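Local coordinates for Di-haem cytochrome c peroxidase family protein (Burkholderia thailandensis E264, PDB 6NX0), which probably reduces hydrogen peroxide, as relatives among the di-haem cytochrome c peroxidases do, using two covalently bound c-type haems, at residues Val386-Arg391 with Asp471-Arg476; Ala133-Pro138 with Ile377-Met382; Arg145-Ser150 with Arg158-Leu163. One frame throughout, in Å; residues are numbered along the deposited sequence.

Interaction 1: residues Val386-Arg391 with Asp471-Arg476; sequences VFDTLR and DGKAAR
Lys473 sets off with CG beside its own backbone N (chi1 -56°) and then runs extended, while Asp388 holds its CG between N and the carbonyl carbon (chi1 67°); together these torsions bring the ammonium end to the carboxylate. The salt bridge is long, Asp388 OD2 to Lys473 NZ being 3.4 Å, and CE lies equally near, so the oxygen meets the end of the lysine chain rather than the charge alone. Nearer the backbone, Lys473 CG packs against the methyl of Thr389, CG to CG2 3.8 Å. Threonine suits this place because it works in two directions: Thr389 is the N-cap residue of helix 390-399, its OG1 accepting from Asp392 N, which leaves the methyl facing Lys473. That helix carries Tyr397, an axial ligand of the second haem iron, and just before it Val386 and Phe387 form a classic beta bulge against Phe381. Between the backbones, water does the joining. The carbonyl of Gly472 accepts from two waters, at 2.7 and 2.9 Å from its O, which accept from Leu390 N and Arg391 N of the helix's first turn. Arg391 lays CD against Asp471 CB, 4.1 Å away, but its guanidinium turns to Asp448 and Asp444.

Interaction 2: residues Ala133-Pro138 with Ile377-Met382; sequences APTLSP and IKESFM. With HEC (heme c), chain C.
Glu379 and Leu136 make the one direct hydrogen bond of this contact, from Leu136 N to Glu379 OE1, 2.7 Å long and nearly straight (166° at the hydrogen). The amide comes to the syn side of the carboxylate, 25° out of its plane. Glutamate has the necessary reach, its side chain sliding past the leucine in the opposite direction. The second carboxylate oxygen works through water, one molecule donating both to Glu379 OE2, at 2.6 Å, and to Leu136 O, so the acid grips both the amide and the carbonyl of one residue. Another water takes the N-H of Glu379 and donates to Pro134 O. Arg130 offers OE2 a further, long and weak ion pair.

These bonds join regions belonging to the two haems of the di-haem peroxidase fold: 133-138 follows the Cys122, Cys125 and His126 attachment site of the first, whereas 377-382 lines the pocket of the second.

Apolar contact is slight. The branched end of Leu136 lies beside the acid's stem, CD1 being 4.1 Å from Glu379 CB, and approaches Ser380, whose OG is bonded to Arg145 O.

Toward the second haem, Met382 N donates to propionate oxygen O2A at 2.7 Å, and Lys378 gives O1A a weak bond from NZ at 3.2 Å. Both oxygens of that carboxylate are thereby engaged. The unbranched, flexible Met382 side chain folds back at chi2 (-63°), placing SD 3.5 Å from the haem meso carbon CHA.

Interaction 3: residues Arg145-Ser150 with Arg158-Leu163; sequences RVPQGS and RNAPSL. With HEC (heme c), chain B.
Pro147 and Asn159 cross at about a right angle, and from that crossing the ring of Pro147 reaches on to Ala160, CG to CB 3.9 Å. The ring touches both protein and cofactor: its CD lies 3.8 Å from Arg158 O, and its CB is 3.7 Å from CAC of the first haem, the carbon that carries a thioether link. Val146 approaches mainly the other segment's backbone. With CG1 beside its own N (chi1 -57°), that methyl sits 3.6 Å from Asn159 N while CB faces the carbonyl of Arg158.

Both segments line the pocket of the first haem c, and Arg158 is among its binding residues. On the haem side, the small Ala160 lets the chain pass close to the porphyrin, its CB 3.5 Å from C2D; farther along, Leu163 sets CD2 against pyrrole A. Both lie on the face away from the iron-bound water, the side of the axial ligand His126. Arg158 points its CB away from segment 145-150 and is extended from CG to NE, so that CD passes 3.4 Å from haem O2D. The carboxylate is met at the edge of the guanidinium, NH1 donating to haem O2D at 2.8 Å (146°), while Asp345 and Asp192 take other N-H groups of the arginine and help to hold it in place.

Cohesion between the two segments therefore rests on van der Waals contact. Proline has no N-H to offer, and the buried Arg158 O and Ala160 N find no partner in the model, which probably carries some energetic cost. The arginine's positive charge probably favours an ionised propionate.

In the fold
Interactions 2 and 3 lie closest, their centres about 7 Å apart; interaction 1 is about 9 Å from interaction 2 and 15 Å from interaction 3, nearer the surface. Along the chain, interaction 3 is nested within the long span, helices and strands included, that interaction 2 closes, and interaction 1 follows, bringing the C-terminal tail beside helix 390-399. Segment 377-382 is the hub: Phe381 N meets Phe387 O at 2.9 Å and Ser380 OG meets Arg145 O at 2.8 Å, though Arg145 NH2 also meets Val386 O at 3.0 Å, joining interactions 1 and 3. A series of loops in mutual contact thus connects the two haem pockets, consistent with haems that act together, as expected of a di-haem peroxidase.

Interaction 1: residues Val386-Arg391 with Asp471-Arg476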
loop_
_atom_site.group_PDB
_atom_site.type_symbol
_atom_site.label_atom_id
_atom_site.label_comp_id
_atom_site.label_asym_id
_atom_site.label_seq_id
_atom_site.Cartn_x
_atom_site.Cartn_y
_atom_site.Cartn_z
ATOM N N VAL A 386 4.818 -2.943 -12.305
ATOM C CA VAL A 386 4.902 -3.046 -13.762
ATOM C C VAL A 386 5.353 -1.745 -14.420
ATOM O O VAL A 386 6.021 -1.792 -15.462
ATOM C CB VAL A 386 3.563 -3.533 -14.361
ATOM C CG1 VAL A 386 2.424 -2.507 -14.247
ATOM C CG2 VAL A 386 3.760 -3.922 -15.828
ATOM N N PHE A 387 5.026 -0.590 -13.848
ATOM C CA PHE A 387 5.389 0.693 -14.444
ATOM C C PHE A 387 6.604 1.275 -13.739
ATOM O O PHE A 387 6.710 1.192 -12.516
ATOM C CB PHE A 387 4.239 1.693 -14.346
ATOM C CG PHE A 387 3.014 1.281 -15.091
ATOM C CD1 PHE A 387 3.091 0.857 -16.414
ATOM C CD2 PHE A 387 1.786 1.294 -14.473
ATOM C CE1 PHE A 387 1.947 0.469 -17.099
ATOM C CE2 PHE A 387 0.649 0.908 -15.167
ATOM C CZ PHE A 387 0.740 0.501 -16.466
ATOM N N ASP A 388 7.520 1.874 -14.512
ATOM C CA ASP A 388 8.702 2.490 -13.916
ATOM C C ASP A 388 8.679 4.010 -13.967
ATOM O O ASP A 388 9.617 4.638 -13.470
ATOM C CB ASP A 388 10.008 1.953 -14.543
ATOM C CG ASP A 388 10.203 2.334 -15.995
ATOM O OD1 ASP A 388 9.353 3.000 -16.593
ATOM O OD2 ASP A 388 11.260 1.948 -16.557
ATOM N N THR A 389 7.595 4.623 -14.452
ATOM C CA THR A 389 7.432 6.064 -14.346
ATOM C C THR A 389 6.030 6.390 -13.880
ATOM O O THR A 389 5.072 5.705 -14.242
ATOM C CB THR A 389 7.659 6.808 -15.662
ATOM O OG1 THR A 389 6.596 6.506 -16.562
ATOM C CG2 THR A 389 9.007 6.428 -16.301
ATOM N N LEU A 390 5.928 7.448 -13.082
ATOM C CA LEU A 390 4.637 7.897 -12.593
ATOM C C LEU A 390 3.725 8.286 -13.745
ATOM O O LEU A 390 2.522 8.007 -13.719
ATOM C CB LEU A 390 4.826 9.068 -11.638
ATOM C CG LEU A 390 3.534 9.713 -11.118
ATOM C CD1 LEU A 390 2.654 8.655 -10.392
ATOM C CD2 LEU A 390 3.828 10.884 -10.225
ATOM N N ARG A 391 4.277 8.919 -14.789
ATOM C CA ARG A 391 3.416 9.334 -15.890
ATOM C C ARG A 391 2.752 8.140 -16.563
ATOM O O ARG A 391 1.584 8.230 -16.961
ATOM C CB ARG A 391 4.184 10.168 -16.913
ATOM C CG ARG A 391 3.197 10.868 -17.889
ATOM C CD ARG A 391 3.855 11.554 -19.052
ATOM N NE ARG A 391 2.849 12.314 -19.807
ATOM C CZ ARG A 391 2.027 11.777 -20.708
ATOM N NH1 ARG A 391 1.142 12.556 -21.335
ATOM N NH2 ARG A 391 2.079 10.481 -20.996
ATOM N N ASP A 471 8.199 13.718 -16.324
ATOM C CA ASP A 471 7.936 12.471 -17.028
ATOM C C ASP A 471 9.021 11.422 -16.803
ATOM O O ASP A 471 9.011 10.367 -17.459
ATOM C CB ASP A 471 7.769 12.717 -18.524
ATOM C CG ASP A 471 8.942 13.448 -19.141
ATOM O OD1 ASP A 471 9.587 14.278 -18.460
ATOM O OD2 ASP A 471 9.197 13.215 -20.343
ATOM N N GLY A 472 9.954 11.691 -15.901
ATOM C CA GLY A 472 11.092 10.835 -15.680
ATOM C C GLY A 472 10.899 9.853 -14.546
ATOM O O GLY A 472 9.779 9.573 -14.093
ATOM N N LYS A 473 12.025 9.319 -14.089
ATOM C CA LYS A 473 12.084 8.271 -13.080
ATOM C C LYS A 473 12.687 8.832 -11.796
ATOM O O LYS A 473 13.566 9.703 -11.822
ATOM C CB LYS A 473 12.939 7.103 -13.565
ATOM C CG LYS A 473 12.510 6.503 -14.848
ATOM C CD LYS A 473 13.500 5.451 -15.306
ATOM C CE LYS A 473 13.011 4.804 -16.578
ATOM N NZ LYS A 473 14.041 3.871 -17.095
ATOM N N ALA A 474 12.231 8.309 -10.666
ATOM C CA ALA A 474 12.719 8.779 -9.378
ATOM C C ALA A 474 14.223 8.549 -9.236
ATOM O O ALA A 474 14.792 7.619 -9.809
ATOM C CB ALA A 474 11.974 8.070 -8.240
ATOM N N ALA A 475 14.855 9.390 -8.428
ATOM C CA ALA A 475 16.300 9.313 -8.258
ATOM C C ALA A 475 16.693 7.988 -7.620
ATOM O O ALA A 475 16.000 7.464 -6.742
ATOM C CB ALA A 475 16.798 10.480 -7.399
ATOM N N ARG A 476 17.843 7.472 -8.047
ATOM C CA ARG A 476 18.362 6.165 -7.690
ATOM C C ARG A 476 19.777 6.333 -7.158
ATOM O O ARG A 476 20.548 7.134 -7.697
ATOM C CB ARG A 476 18.409 5.217 -8.901
ATOM C CG ARG A 476 17.068 4.958 -9.579
ATOM C CD ARG A 476 17.189 3.940 -10.731
ATOM N NE ARG A 476 15.903 3.741 -11.410
ATOM C CZ ARG A 476 15.703 2.901 -12.423
ATOM N NH1 ARG A 476 16.704 2.157 -12.886
ATOM N NH2 ARG A 476 14.502 2.806 -12.984
HETATM O O HOH W 1 10.019 6.397 -10.831
HETATM O O HOH W 2 11.826 4.161 -12.024
HETATM O O HOH W 3 6.960 8.544 -18.467
HETATM O O HOH W 4 8.468 8.399 -12.004
HETATM O O HOH W 5 6.974 10.273 -14.552
#

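Interaction 2: residues Ala133-Pro138 with Ile377-Met382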
loop_
_atom_site.group_PDB
_atom_site.type_symbol
_atom_site.label_atom_id
_atom_site.label_comp_id
_atom_site.label_asym_id
_atom_site.label_seq_id
_atom_site.Cartn_x
_atom_site.Cartn_y
_atom_site.Cartn_z
ATOM N N ALA A 133 9.426 3.602 1.583
ATOM C CA ALA A 133 9.176 2.813 0.396
ATOM C C ALA A 133 10.489 2.209 -0.083
ATOM O O ALA A 133 11.564 2.644 0.338
ATOM C CB ALA A 133 8.579 3.698 -0.707
ATOM N N PRO A 134 10.461 1.213 -0.960
ATOM C CA PRO A 134 11.716 0.523 -1.268
ATOM C C PRO A 134 12.643 1.331 -2.158
ATOM O O PRO A 134 12.231 1.960 -3.140
ATOM C CB PRO A 134 11.259 -0.772 -1.961
ATOM C CG PRO A 134 9.907 -0.489 -2.448
ATOM C CD PRO A 134 9.293 0.456 -1.466
ATOM N N THR A 135 13.921 1.288 -1.801
ATOM C CA THR A 135 15.004 1.599 -2.715
ATOM C C THR A 135 15.498 0.248 -3.230
ATOM O O THR A 135 16.035 -0.560 -2.464
ATOM C CB THR A 135 16.092 2.413 -2.020
ATOM O OG1 THR A 135 15.545 3.688 -1.655
ATOM C CG2 THR A 135 17.267 2.604 -2.926
ATOM N N LEU A 136 15.207 -0.031 -4.493
ATOM C CA LEU A 136 15.424 -1.353 -5.070
ATOM C C LEU A 136 16.903 -1.644 -5.302
ATOM O O LEU A 136 17.688 -0.758 -5.662
ATOM C CB LEU A 136 14.670 -1.461 -6.389
ATOM C CG LEU A 136 13.144 -1.337 -6.303
ATOM C CD1 LEU A 136 12.561 -1.333 -7.708
ATOM C CD2 LEU A 136 12.523 -2.464 -5.461
ATOM N N SER A 137 17.274 -2.902 -5.084
ATOM C CA SER A 137 18.621 -3.366 -5.336
ATOM C C SER A 137 18.905 -3.350 -6.835
ATOM O O SER A 137 17.992 -3.292 -7.655
ATOM C CB SER A 137 18.787 -4.784 -4.806
ATOM O OG SER A 137 18.025 -5.663 -5.620
ATOM N N PRO A 138 20.172 -3.458 -7.236
ATOM C CA PRO A 138 20.450 -3.551 -8.679
ATOM C C PRO A 138 19.758 -4.723 -9.361
ATOM O O PRO A 138 19.214 -4.557 -10.459
ATOM C CB PRO A 138 21.983 -3.671 -8.725
ATOM C CG PRO A 138 22.435 -3.001 -7.472
ATOM C CD PRO A 138 21.409 -3.353 -6.437
ATOM N N ILE A 377 8.171 9.618 -5.669
ATOM C CA ILE A 377 9.541 9.201 -5.373
ATOM C C ILE A 377 9.721 7.701 -5.494
ATOM O O ILE A 377 10.840 7.200 -5.277
ATOM C CB ILE A 377 10.008 9.680 -3.980
ATOM C CG1 ILE A 377 9.288 8.949 -2.838
ATOM C CG2 ILE A 377 9.853 11.187 -3.842
ATOM C CD1 ILE A 377 9.761 9.333 -1.462
ATOM N N LYS A 378 8.673 6.965 -5.856
ATOM C CA LYS A 378 8.796 5.520 -5.985
ATOM C C LYS A 378 9.545 5.154 -7.260
ATOM O O LYS A 378 9.475 5.846 -8.274
ATOM C CB LYS A 378 7.416 4.860 -5.996
ATOM C CG LYS A 378 6.647 5.014 -4.705
ATOM C CD LYS A 378 5.178 4.739 -4.884
ATOM C CE LYS A 378 4.876 3.297 -5.264
ATOM N NZ LYS A 378 4.649 2.448 -4.067
ATOM N N GLU A 379 10.262 4.036 -7.199
ATOM C CA GLU A 379 11.003 3.532 -8.349
ATOM C C GLU A 379 10.167 2.655 -9.275
ATOM O O GLU A 379 10.539 2.479 -10.444
ATOM C CB GLU A 379 12.242 2.763 -7.874
ATOM C CG GLU A 379 13.260 3.672 -7.192
ATOM C CD GLU A 379 14.477 2.938 -6.691
ATOM O OE1 GLU A 379 14.381 1.738 -6.385
ATOM O OE2 GLU A 379 15.551 3.563 -6.609
ATOM N N SER A 380 9.051 2.111 -8.788
ATOM C CA SER A 380 8.119 1.355 -9.611
ATOM C C SER A 380 6.752 1.468 -8.969
ATOM O O SER A 380 6.623 1.809 -7.788
ATOM C CB SER A 380 8.550 -0.108 -9.788
ATOM O OG SER A 380 8.530 -0.778 -8.546
ATOM N N PHE A 381 5.728 1.169 -9.774
ATOM C CA PHE A 381 4.350 1.508 -9.449
ATOM C C PHE A 381 3.427 0.322 -9.666
ATOM O O PHE A 381 3.665 -0.535 -10.521
ATOM C CB PHE A 381 3.849 2.714 -10.292
ATOM C CG PHE A 381 4.711 3.924 -10.126
ATOM C CD1 PHE A 381 4.463 4.849 -9.121
ATOM C CD2 PHE A 381 5.812 4.093 -10.927
ATOM C CE1 PHE A 381 5.308 5.940 -8.944
ATOM C CE2 PHE A 381 6.651 5.164 -10.750
ATOM C CZ PHE A 381 6.407 6.080 -9.757
ATOM N N MET A 382 2.333 0.345 -8.902
ATOM C CA MET A 382 1.312 -0.705 -8.837
ATOM C C MET A 382 1.814 -1.933 -8.076
ATOM O O MET A 382 3.014 -2.087 -7.796
ATOM C CB MET A 382 0.826 -1.094 -10.239
ATOM C CG MET A 382 0.300 0.050 -11.072
ATOM S SD MET A 382 -1.156 0.808 -10.337
ATOM C CE MET A 382 -1.572 2.086 -11.536
HETATM FE FE HEC C . -5.589 4.746 -9.002
HETATM C CHA HEC C . -3.077 2.608 -8.069
HETATM C CHB HEC C . -3.268 7.161 -9.757
HETATM C CHC HEC C . -8.006 6.630 -10.544
HETATM C CHD HEC C . -7.966 2.543 -7.931
HETATM N NA HEC C . -3.569 4.879 -8.873
HETATM C C1A HEC C . -2.731 3.881 -8.410
HETATM C C2A HEC C . -1.381 4.347 -8.590
HETATM C C3A HEC C . -1.440 5.633 -8.956
HETATM C C4A HEC C . -2.821 5.997 -9.149
HETATM C CMA HEC C . -0.275 6.538 -9.350
HETATM C CAA HEC C . -0.113 3.571 -8.166
HETATM C CBA HEC C . 0.257 3.866 -6.723
HETATM C CGA HEC C . 1.411 3.061 -6.174
HETATM O O1A HEC C . 1.613 3.178 -4.927
HETATM O O2A HEC C . 1.924 2.126 -6.849
HETATM N NB HEC C . -5.652 6.536 -9.931
HETATM C C1B HEC C . -4.572 7.409 -10.087
HETATM C C2B HEC C . -5.040 8.590 -10.788
HETATM C C3B HEC C . -6.330 8.433 -11.077
HETATM C C4B HEC C . -6.744 7.161 -10.499
HETATM C CMB HEC C . -4.151 9.827 -11.078
HETATM C CAB HEC C . -7.260 9.342 -11.920
HETATM C CBB HEC C . -6.709 9.497 -13.356
HETATM N NC HEC C . -7.601 4.656 -9.136
HETATM C C1C HEC C . -8.401 5.500 -9.882
HETATM C C2C HEC C . -9.750 5.016 -9.784
HETATM C C3C HEC C . -9.760 3.944 -8.981
HETATM C C4C HEC C . -8.399 3.669 -8.585
HETATM C CMC HEC C . -10.929 5.763 -10.446
HETATM C CAC HEC C . -10.990 3.243 -8.382
HETATM C CBC HEC C . -11.812 2.638 -9.539
HETATM N ND HEC C . -5.517 2.941 -8.108
HETATM C C1D HEC C . -6.649 2.193 -7.767
HETATM C C2D HEC C . -6.215 0.882 -7.385
HETATM C C3D HEC C . -4.741 0.859 -7.511
HETATM C C4D HEC C . -4.364 2.187 -7.914
HETATM C CMD HEC C . -7.078 -0.293 -6.938
HETATM C CAD HEC C . -3.814 -0.336 -7.252
HETATM C CBD HEC C . -3.759 -1.168 -8.518
HETATM C CGD HEC C . -2.601 -2.132 -8.488
HETATM O O1D HEC C . -1.732 -2.006 -7.590
HETATM O O2D HEC C . -2.466 -2.912 -9.476
HETATM O O HOH W 6 10.036 2.384 -4.835
HETATM O O HOH W 7 17.566 1.889 -6.339
#

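Interaction 3: residues Arg145-Ser150 with Arg158-Leu163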
loop_
_atom_site.group_PDB
_atom_site.type_symbol
_atom_site.label_atom_id
_atom_site.label_comp_id
_atom_site.label_asym_id
_atom_site.label_seq_id
_atom_site.Cartn_x
_atom_site.Cartn_y
_atom_site.Cartn_z
ATOM N N ARG A 145 11.609 -5.464 -10.687
ATOM C CA ARG A 145 11.160 -4.144 -10.245
ATOM C C ARG A 145 10.251 -4.218 -9.018
ATOM O O ARG A 145 9.370 -3.382 -8.818
ATOM C CB ARG A 145 10.472 -3.395 -11.391
ATOM C CG ARG A 145 11.344 -3.368 -12.648
ATOM C CD ARG A 145 10.754 -2.488 -13.752
ATOM N NE ARG A 145 9.418 -2.903 -14.203
ATOM C CZ ARG A 145 9.191 -3.842 -15.123
ATOM N NH1 ARG A 145 10.195 -4.492 -15.695
ATOM N NH2 ARG A 145 7.951 -4.132 -15.487
ATOM N N VAL A 146 10.480 -5.230 -8.190
ATOM C CA VAL A 146 9.924 -5.314 -6.844
ATOM C C VAL A 146 11.075 -5.695 -5.925
ATOM O O VAL A 146 12.133 -6.118 -6.410
ATOM C CB VAL A 146 8.764 -6.330 -6.756
ATOM C CG1 VAL A 146 7.676 -5.979 -7.725
ATOM C CG2 VAL A 146 9.255 -7.744 -7.001
ATOM N N PRO A 147 10.917 -5.550 -4.610
ATOM C CA PRO A 147 12.067 -5.725 -3.708
ATOM C C PRO A 147 12.699 -7.096 -3.809
ATOM O O PRO A 147 12.014 -8.124 -3.855
ATOM C CB PRO A 147 11.470 -5.498 -2.321
ATOM C CG PRO A 147 10.320 -4.547 -2.571
ATOM C CD PRO A 147 9.753 -4.972 -3.905
ATOM N N GLN A 148 14.027 -7.098 -3.773
ATOM C CA GLN A 148 14.791 -8.324 -3.550
ATOM C C GLN A 148 14.774 -8.705 -2.074
ATOM O O GLN A 148 14.878 -7.850 -1.186
ATOM C CB GLN A 148 16.236 -8.141 -4.017
ATOM C CG GLN A 148 17.091 -9.405 -3.944
ATOM C CD GLN A 148 18.528 -9.163 -4.349
ATOM O OE1 GLN A 148 18.850 -8.179 -5.022
ATOM N NE2 GLN A 148 19.406 -10.061 -3.931
ATOM N N GLY A 149 14.652 -10.004 -1.818
ATOM C CA GLY A 149 14.716 -10.522 -0.463
ATOM C C GLY A 149 16.137 -10.745 0.009
ATOM O O GLY A 149 17.099 -10.180 -0.513
ATOM N N SER A 150 16.254 -11.573 1.039
ATOM C CA SER A 150 17.505 -11.731 1.768
ATOM C C SER A 150 18.570 -12.503 1.003
ATOM O O SER A 150 19.715 -12.544 1.478
ATOM C CB SER A 150 17.248 -12.460 3.088
ATOM O OG SER A 150 16.900 -13.796 2.821
ATOM N N ARG A 158 5.083 -8.995 -4.647
ATOM C CA ARG A 158 4.465 -7.730 -4.982
ATOM C C ARG A 158 5.462 -6.617 -4.711
ATOM O O ARG A 158 6.481 -6.818 -4.054
ATOM C CB ARG A 158 3.187 -7.474 -4.167
ATOM C CG ARG A 158 2.059 -8.451 -4.459
ATOM C CD ARG A 158 0.744 -8.088 -3.737
ATOM N NE ARG A 158 -0.322 -9.017 -4.080
ATOM C CZ ARG A 158 -1.128 -9.588 -3.194
ATOM N NH1 ARG A 158 -1.039 -9.278 -1.896
ATOM N NH2 ARG A 158 -2.044 -10.456 -3.621
ATOM N N ASN A 159 5.126 -5.426 -5.196
ATOM C CA ASN A 159 5.868 -4.227 -4.848
ATOM C C ASN A 159 5.551 -3.828 -3.416
ATOM O O ASN A 159 4.477 -4.143 -2.884
ATOM C CB ASN A 159 5.502 -3.087 -5.805
ATOM C CG ASN A 159 6.482 -1.935 -5.755
ATOM O OD1 ASN A 159 7.633 -2.080 -5.337
ATOM N ND2 ASN A 159 6.036 -0.776 -6.235
ATOM N N ALA A 160 6.496 -3.146 -2.776
ATOM C CA ALA A 160 6.252 -2.674 -1.418
ATOM C C ALA A 160 5.825 -1.217 -1.419
ATOM O O ALA A 160 6.396 -0.402 -2.169
ATOM C CB ALA A 160 7.501 -2.804 -0.553
ATOM N N PRO A 161 4.858 -0.877 -0.568
ATOM C CA PRO A 161 4.429 0.517 -0.435
ATOM C C PRO A 161 5.267 1.293 0.570
ATOM O O PRO A 161 5.981 0.739 1.406
ATOM C CB PRO A 161 2.997 0.366 0.077
ATOM C CG PRO A 161 3.111 -0.805 1.004
ATOM C CD PRO A 161 4.039 -1.773 0.271
ATOM N N SER A 162 5.131 2.609 0.481
ATOM C CA SER A 162 5.494 3.476 1.586
ATOM C C SER A 162 4.712 3.113 2.846
ATOM O O SER A 162 3.508 2.844 2.803
ATOM C CB SER A 162 5.202 4.925 1.190
ATOM O OG SER A 162 5.242 5.818 2.295
ATOM N N LEU A 163 5.394 3.127 3.987
ATOM C CA LEU A 163 4.716 2.941 5.268
ATOM C C LEU A 163 4.330 4.234 5.962
ATOM O O LEU A 163 3.662 4.175 6.995
ATOM C CB LEU A 163 5.573 2.109 6.219
ATOM C CG LEU A 163 6.032 0.755 5.683
ATOM C CD1 LEU A 163 6.787 -0.032 6.760
ATOM C CD2 LEU A 163 4.868 -0.051 5.177
HETATM FE FE HEC B . 7.126 -4.744 4.344
HETATM C CHA HEC B . 3.951 -4.402 2.998
HETATM C CHB HEC B . 5.969 -3.606 7.326
HETATM C CHC HEC B . 9.926 -5.967 5.921
HETATM C CHD HEC B . 8.278 -6.060 1.376
HETATM N NA HEC B . 5.335 -4.042 4.994
HETATM C C1A HEC B . 4.143 -4.012 4.298
HETATM C C2A HEC B . 3.134 -3.441 5.146
HETATM C C3A HEC B . 3.725 -3.121 6.306
HETATM C C4A HEC B . 5.090 -3.580 6.269
HETATM C CMA HEC B . 3.048 -2.576 7.558
HETATM C CAA HEC B . 1.655 -3.251 4.759
HETATM C CBA HEC B . 1.424 -1.841 4.245
HETATM C CGA HEC B . 0.037 -1.625 3.698
HETATM O O1A HEC B . -0.266 -0.427 3.419
HETATM O O2A HEC B . -0.684 -2.631 3.415
HETATM N NB HEC B . 7.821 -4.813 6.249
HETATM C C1B HEC B . 7.158 -4.292 7.351
HETATM C C2B HEC B . 7.965 -4.543 8.514
HETATM C C3B HEC B . 9.015 -5.289 8.153
HETATM C C4B HEC B . 8.958 -5.434 6.718
HETATM C CMB HEC B . 7.594 -4.081 9.927
HETATM C CAB HEC B . 10.184 -5.800 9.018
HETATM C CBB HEC B . 9.661 -6.861 10.018
HETATM N NC HEC B . 8.778 -5.782 3.757
HETATM C C1C HEC B . 9.842 -6.141 4.574
HETATM C C2C HEC B . 10.918 -6.557 3.703
HETATM C C3C HEC B . 10.501 -6.559 2.434
HETATM C C4C HEC B . 9.126 -6.100 2.451
HETATM C CMC HEC B . 12.352 -6.830 4.186
HETATM C CAC HEC B . 11.376 -6.598 1.169
HETATM C CBC HEC B . 12.020 -7.976 0.965
HETATM N ND HEC B . 6.287 -5.099 2.530
HETATM C C1D HEC B . 6.974 -5.635 1.423
HETATM C C2D HEC B . 6.024 -5.822 0.356
HETATM C C3D HEC B . 4.701 -5.383 0.869
HETATM C C4D HEC B . 4.928 -4.939 2.218
HETATM C CMD HEC B . 6.314 -6.473 -0.983
HETATM C CAD HEC B . 3.353 -5.429 0.125
HETATM C CBD HEC B . 2.940 -6.882 0.070
HETATM C CGD HEC B . 1.475 -7.078 -0.277
HETATM O O1D HEC B . 0.774 -6.068 -0.502
HETATM O O2D HEC B . 1.089 -8.276 -0.395
HETATM O O HOH W 8 6.261 -6.732 4.653
#